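Local coordinates for cobalamin biosynthesis protein CobN (PDB 7C6O) that is the large, catalytic subunit of cobaltochelatase, which probably inserts cobalt into the corrin ring during cobalamin biosynthesis, at residues 1051-1064 and 1088-1101. Residues are numbered along the deposited sequence; the frame is centred on the assembly and turned at random. Where two conformers were deposited one is given.
Sequences YRRIAVAAKNTDTR and LTGQAPAAYIGDNT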
loop_
_atom_site.group_PDB
_atom_site.type_symbol
_atom_site.label_atom_id
_atom_site.label_comp_id
_atom_site.label_asym_id
_atom_site.label_seq_id
_atom_site.Cartn_x
_atom_site.Cartn_y
_atom_site.Cartn_z
ATOM N N TYR A 1051 21.422 -15.350 -6.854
ATOM C CA TYR A 1051 21.450 -15.544 -5.406
ATOM C C TYR A 1051 22.756 -16.175 -4.949
ATOM O O TYR A 1051 23.232 -15.874 -3.848
ATOM C CB TYR A 1051 20.259 -16.391 -4.950
ATOM C CG TYR A 1051 19.018 -15.581 -4.653
ATOM C CD1 TYR A 1051 18.491 -14.717 -5.603
ATOM C CD2 TYR A 1051 18.368 -15.681 -3.426
ATOM C CE1 TYR A 1051 17.358 -13.970 -5.346
ATOM C CE2 TYR A 1051 17.226 -14.936 -3.157
ATOM C CZ TYR A 1051 16.728 -14.082 -4.126
ATOM O OH TYR A 1051 15.596 -13.331 -3.888
ATOM N N ARG A 1052 23.362 -17.034 -5.776
ATOM C CA ARG A 1052 24.652 -17.608 -5.413
ATOM C C ARG A 1052 25.724 -16.542 -5.235
ATOM O O ARG A 1052 26.704 -16.781 -4.521
ATOM C CB ARG A 1052 25.103 -18.632 -6.463
ATOM C CG ARG A 1052 24.426 -19.990 -6.334
ATOM C CD ARG A 1052 25.049 -21.022 -7.269
ATOM N NE ARG A 1052 24.046 -21.672 -8.108
ATOM C CZ ARG A 1052 23.477 -22.842 -7.836
ATOM N NH1 ARG A 1052 23.812 -23.514 -6.742
ATOM N NH2 ARG A 1052 22.573 -23.344 -8.666
ATOM N N ARG A 1053 25.554 -15.372 -5.850
ATOM C CA ARG A 1053 26.526 -14.293 -5.749
ATOM C C ARG A 1053 26.260 -13.341 -4.592
ATOM O O ARG A 1053 27.114 -12.494 -4.307
ATOM C CB ARG A 1053 26.561 -13.486 -7.051
ATOM C CG ARG A 1053 27.033 -14.270 -8.260
ATOM C CD ARG A 1053 27.307 -13.338 -9.427
ATOM N NE ARG A 1053 27.823 -14.049 -10.593
ATOM C CZ ARG A 1053 27.103 -14.329 -11.674
ATOM N NH1 ARG A 1053 25.832 -13.955 -11.743
ATOM N NH2 ARG A 1053 27.657 -14.978 -12.690
ATOM N N ILE A 1054 25.108 -13.450 -3.929
ATOM C CA ILE A 1054 24.759 -12.497 -2.880
ATOM C C ILE A 1054 25.746 -12.617 -1.731
ATOM O O ILE A 1054 25.874 -13.679 -1.106
ATOM C CB ILE A 1054 23.320 -12.717 -2.404
ATOM C CG1 ILE A 1054 22.334 -12.389 -3.528
ATOM C CG2 ILE A 1054 23.041 -11.870 -1.163
ATOM C CD1 ILE A 1054 20.887 -12.689 -3.175
ATOM N N ALA A 1055 26.452 -11.524 -1.446
ATOM C CA ALA A 1055 27.387 -11.478 -0.329
ATOM C C ALA A 1055 26.749 -10.932 0.940
ATOM O O ALA A 1055 27.138 -11.336 2.044
ATOM C CB ALA A 1055 28.608 -10.630 -0.699
ATOM N N VAL A 1056 25.787 -10.019 0.806
ATOM C CA VAL A 1056 25.061 -9.446 1.935
ATOM C C VAL A 1056 23.576 -9.502 1.618
ATOM O O VAL A 1056 23.138 -8.948 0.603
ATOM C CB VAL A 1056 25.462 -7.990 2.220
ATOM C CG1 VAL A 1056 25.100 -7.619 3.648
ATOM C CG2 VAL A 1056 26.922 -7.751 1.936
ATOM N N ALA A 1057 22.799 -10.135 2.493
ATOM C CA ALA A 1057 21.344 -10.080 2.413
ATOM C C ALA A 1057 20.857 -8.972 3.340
ATOM O O ALA A 1057 21.071 -9.038 4.554
ATOM C CB ALA A 1057 20.722 -11.424 2.786
ATOM N N ALA A 1058 20.214 -7.955 2.774
ATOM C CA ALA A 1058 19.866 -6.759 3.523
ATOM C C ALA A 1058 18.358 -6.550 3.557
ATOM O O ALA A 1058 17.644 -6.867 2.603
ATOM C CB ALA A 1058 20.544 -5.518 2.927
ATOM N N LYS A 1059 17.888 -6.017 4.681
ATOM C CA LYS A 1059 16.517 -5.557 4.840
ATOM C C LYS A 1059 16.552 -4.295 5.684
ATOM O O LYS A 1059 17.324 -4.209 6.641
ATOM C CB LYS A 1059 15.624 -6.611 5.509
ATOM C CG LYS A 1059 14.173 -6.167 5.683
ATOM C CD LYS A 1059 13.504 -5.971 4.332
ATOM C CE LYS A 1059 12.086 -5.428 4.466
ATOM N NZ LYS A 1059 12.029 -3.961 4.750
ATOM N N ASN A 1060 15.732 -3.316 5.329
ATOM C CA ASN A 1060 15.724 -2.050 6.043
ATOM C C ASN A 1060 14.523 -1.972 6.977
ATOM O O ASN A 1060 13.425 -2.416 6.633
ATOM C CB ASN A 1060 15.725 -0.880 5.061
ATOM C CG ASN A 1060 17.003 -0.817 4.243
ATOM O OD1 ASN A 1060 18.080 -1.159 4.734
ATOM N ND2 ASN A 1060 16.888 -0.391 2.993
ATOM N N THR A 1061 14.755 -1.434 8.175
ATOM C CA THR A 1061 13.714 -1.189 9.168
ATOM C C THR A 1061 13.477 0.313 9.196
ATOM O O THR A 1061 14.327 1.070 9.676
ATOM C CB THR A 1061 14.121 -1.711 10.544
ATOM O OG1 THR A 1061 15.334 -1.069 10.959
ATOM C CG2 THR A 1061 14.345 -3.209 10.496
ATOM N N ASP A 1062 12.325 0.744 8.690
ATOM C CA ASP A 1062 12.040 2.154 8.485
ATOM C C ASP A 1062 10.986 2.715 9.427
ATOM O O ASP A 1062 10.733 3.924 9.394
ATOM C CB ASP A 1062 11.595 2.383 7.034
ATOM C CG ASP A 1062 10.665 1.291 6.533
ATOM O OD1 ASP A 1062 9.981 0.648 7.357
ATOM O OD2 ASP A 1062 10.629 1.064 5.307
ATOM N N THR A 1063 10.349 1.880 10.245
ATOM C CA THR A 1063 9.313 2.356 11.150
ATOM C C THR A 1063 9.551 1.768 12.535
ATOM O O THR A 1063 10.028 0.638 12.671
ATOM C CB THR A 1063 7.902 2.012 10.613
ATOM O OG1 THR A 1063 7.018 3.123 10.824
ATOM C CG2 THR A 1063 7.325 0.777 11.287
ATOM N N ARG A 1064 9.253 2.562 13.564
ATOM C CA ARG A 1064 9.528 2.180 14.944
ATOM C C ARG A 1064 8.337 1.542 15.642
ATOM O O ARG A 1064 8.514 0.958 16.717
ATOM C CB ARG A 1064 9.988 3.402 15.750
ATOM C CG ARG A 1064 11.485 3.630 15.721
ATOM C CD ARG A 1064 12.213 2.632 16.611
ATOM N NE ARG A 1064 13.645 2.597 16.322
ATOM C CZ ARG A 1064 14.276 1.551 15.795
ATOM N NH1 ARG A 1064 13.606 0.442 15.514
ATOM N NH2 ARG A 1064 15.580 1.613 15.561
ATOM N N LEU A 1088 21.833 -22.749 -1.709
ATOM C CA LEU A 1088 22.473 -22.813 -3.018
ATOM C C LEU A 1088 23.984 -22.979 -2.900
ATOM O O LEU A 1088 24.591 -23.726 -3.677
ATOM C CB LEU A 1088 22.135 -21.560 -3.826
ATOM C CG LEU A 1088 20.699 -21.451 -4.338
ATOM C CD1 LEU A 1088 20.408 -20.042 -4.817
ATOM C CD2 LEU A 1088 20.453 -22.461 -5.453
ATOM N N THR A 1089 24.609 -22.297 -1.937
ATOM C CA THR A 1089 26.061 -22.245 -1.852
ATOM C C THR A 1089 26.652 -23.064 -0.716
ATOM O O THR A 1089 27.855 -23.334 -0.740
ATOM C CB THR A 1089 26.539 -20.792 -1.690
ATOM O OG1 THR A 1089 26.196 -20.322 -0.381
ATOM C CG2 THR A 1089 25.887 -19.894 -2.730
ATOM N N GLY A 1090 25.848 -23.458 0.272
ATOM C CA GLY A 1090 26.363 -24.105 1.459
ATOM C C GLY A 1090 26.856 -23.162 2.534
ATOM O O GLY A 1090 27.216 -23.624 3.623
ATOM N N GLN A 1091 26.885 -21.859 2.269
ATOM C CA GLN A 1091 27.353 -20.869 3.229
ATOM C C GLN A 1091 26.356 -19.723 3.284
ATOM O O GLN A 1091 25.953 -19.195 2.242
ATOM C CB GLN A 1091 28.745 -20.348 2.853
ATOM C CG GLN A 1091 29.231 -19.192 3.715
ATOM C CD GLN A 1091 29.322 -19.555 5.184
ATOM O OE1 GLN A 1091 29.760 -20.650 5.539
ATOM N NE2 GLN A 1091 28.901 -18.638 6.047
ATOM N N ALA A 1092 25.957 -19.345 4.490
ATOM C CA ALA A 1092 25.054 -18.216 4.630
ATOM C C ALA A 1092 25.774 -16.929 4.241
ATOM O O ALA A 1092 26.965 -16.770 4.530
ATOM C CB ALA A 1092 24.533 -18.112 6.062
ATOM N N PRO A 1093 25.095 -16.004 3.573
ATOM C CA PRO A 1093 25.688 -14.686 3.344
ATOM C C PRO A 1093 25.666 -13.883 4.633
ATOM O O PRO A 1093 25.041 -14.262 5.624
ATOM C CB PRO A 1093 24.775 -14.070 2.285
ATOM C CG PRO A 1093 23.432 -14.672 2.589
ATOM C CD PRO A 1093 23.705 -16.076 3.086
ATOM N N ALA A 1094 26.372 -12.758 4.616
ATOM C CA ALA A 1094 26.170 -11.778 5.670
ATOM C C ALA A 1094 24.724 -11.296 5.630
ATOM O O ALA A 1094 24.103 -11.213 4.567
ATOM C CB ALA A 1094 27.136 -10.604 5.508
ATOM N N ALA A 1095 24.171 -11.010 6.805
ATOM C CA ALA A 1095 22.787 -10.557 6.920
ATOM C C ALA A 1095 22.787 -9.252 7.701
ATOM O O ALA A 1095 23.095 -9.242 8.897
ATOM C CB ALA A 1095 21.912 -11.611 7.599
ATOM N N TYR A 1096 22.462 -8.153 7.026
ATOM C CA TYR A 1096 22.487 -6.827 7.624
ATOM C C TYR A 1096 21.082 -6.251 7.713
ATOM O O TYR A 1096 20.218 -6.540 6.881
ATOM C CB TYR A 1096 23.354 -5.855 6.816
ATOM C CG TYR A 1096 24.845 -6.105 6.863
ATOM C CD1 TYR A 1096 25.385 -7.124 7.636
ATOM C CD2 TYR A 1096 25.716 -5.302 6.134
ATOM C CE1 TYR A 1096 26.753 -7.343 7.675
ATOM C CE2 TYR A 1096 27.082 -5.515 6.164
ATOM C CZ TYR A 1096 27.594 -6.534 6.935
ATOM O OH TYR A 1096 28.955 -6.740 6.962
ATOM N N ILE A 1097 20.879 -5.409 8.723
ATOM C CA ILE A 1097 19.677 -4.598 8.871
ATOM C C ILE A 1097 20.079 -3.144 8.668
ATOM O O ILE A 1097 20.947 -2.629 9.383
ATOM C CB ILE A 1097 19.021 -4.794 10.247
ATOM C CG1 ILE A 1097 18.397 -6.186 10.362
ATOM C CG2 ILE A 1097 17.986 -3.706 10.510
ATOM C CD1 ILE A 1097 17.210 -6.400 9.453
ATOM N N GLY A 1098 19.462 -2.485 7.693
ATOM C CA GLY A 1098 19.651 -1.055 7.541
ATOM C C GLY A 1098 18.612 -0.293 8.337
ATOM O O GLY A 1098 17.412 -0.450 8.102
ATOM N N ASP A 1099 19.047 0.525 9.291
ATOM C CA ASP A 1099 18.135 1.250 10.173
ATOM C C ASP A 1099 17.910 2.640 9.588
ATOM O O ASP A 1099 18.745 3.535 9.746
ATOM C CB ASP A 1099 18.694 1.317 11.593
ATOM C CG ASP A 1099 17.707 1.912 12.590
ATOM O OD1 ASP A 1099 16.650 2.430 12.170
ATOM O OD2 ASP A 1099 17.991 1.857 13.807
ATOM N N ASN A 1100 16.773 2.825 8.918
ATOM C CA ASN A 1100 16.362 4.139 8.437
ATOM C C ASN A 1100 15.105 4.624 9.158
ATOM O O ASN A 1100 14.251 5.292 8.573
ATOM C CB ASN A 1100 16.168 4.144 6.917
ATOM C CG ASN A 1100 15.146 3.122 6.431
ATOM O OD1 ASN A 1100 14.968 2.060 7.026
ATOM N ND2 ASN A 1100 14.487 3.435 5.316
ATOM N N THR A 1101 14.985 4.293 10.448
ATOM C CA THR A 1101 13.943 4.907 11.267
ATOM C C THR A 1101 14.223 6.386 11.491
ATOM O O THR A 1101 13.289 7.171 11.692
ATOM C CB THR A 1101 13.820 4.190 12.615
ATOM O OG1 THR A 1101 15.090 4.196 13.286
ATOM C CG2 THR A 1101 13.347 2.757 12.421
HETATM O O HOH W 1 12.804 1.637 3.601
HETATM O O HOH W 2 14.746 4.908 16.057
#
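Arg-1064 meets the strand-end carboxylate of Asp-1099 in a salt bridge, NH2 to OD2 3.0 Å, with the guanidinium and carboxylate planes turned 73° apart. Because the arginine chain bends at chi2 (-75°), its guanidinium also lies flat against the methyl of Thr-1101, CG2 standing 3.7 Å above its centre. The other carboxylate oxygen, OD1, is gripped twice by Thr-1101, two residues on: the backbone N closes an Asx turn, and Thr-1101 OG1 donates at 2.6 Å to the same OD1. A water taking a hydrogen bond from Arg-1064 NE donates to that hydroxyl, while Arg-1107 and Arg-1109 also pair with OD2, making three guanidinium groups that would favour the ionised acid.

Behind this end runs a parallel ladder, which starts with Ala-1094 N on Ala-1055 O, passes through Thr-1061 N on Gly-1098 O (2.8 Å) and ends with Asn-1100 N on Thr-1061 O. It joins the two strands of a beta-alpha-beta unit whose crossover is helix 1072-1089, in the interior of a mixed sheet. On one face Val-1056 CG1, anti to the backbone N (chi1 -159°), sits over the Tyr-1096 ring in a CH-pi contact, 3.7 Å from its centroid. Gly-1098, having no side chain, lets Asn-1060 lie against its backbone on that face, OD1 3.2 Å from Gly-1098 CA; Asn-1060 ND2 is hydrogen-bonded to Asp-897 and Glu-900. On the other face Thr-1061 CG2 meets Ile-1097 CG2 at 3.7 Å, and His-1078 of the crossover helix packs on Ile-1097.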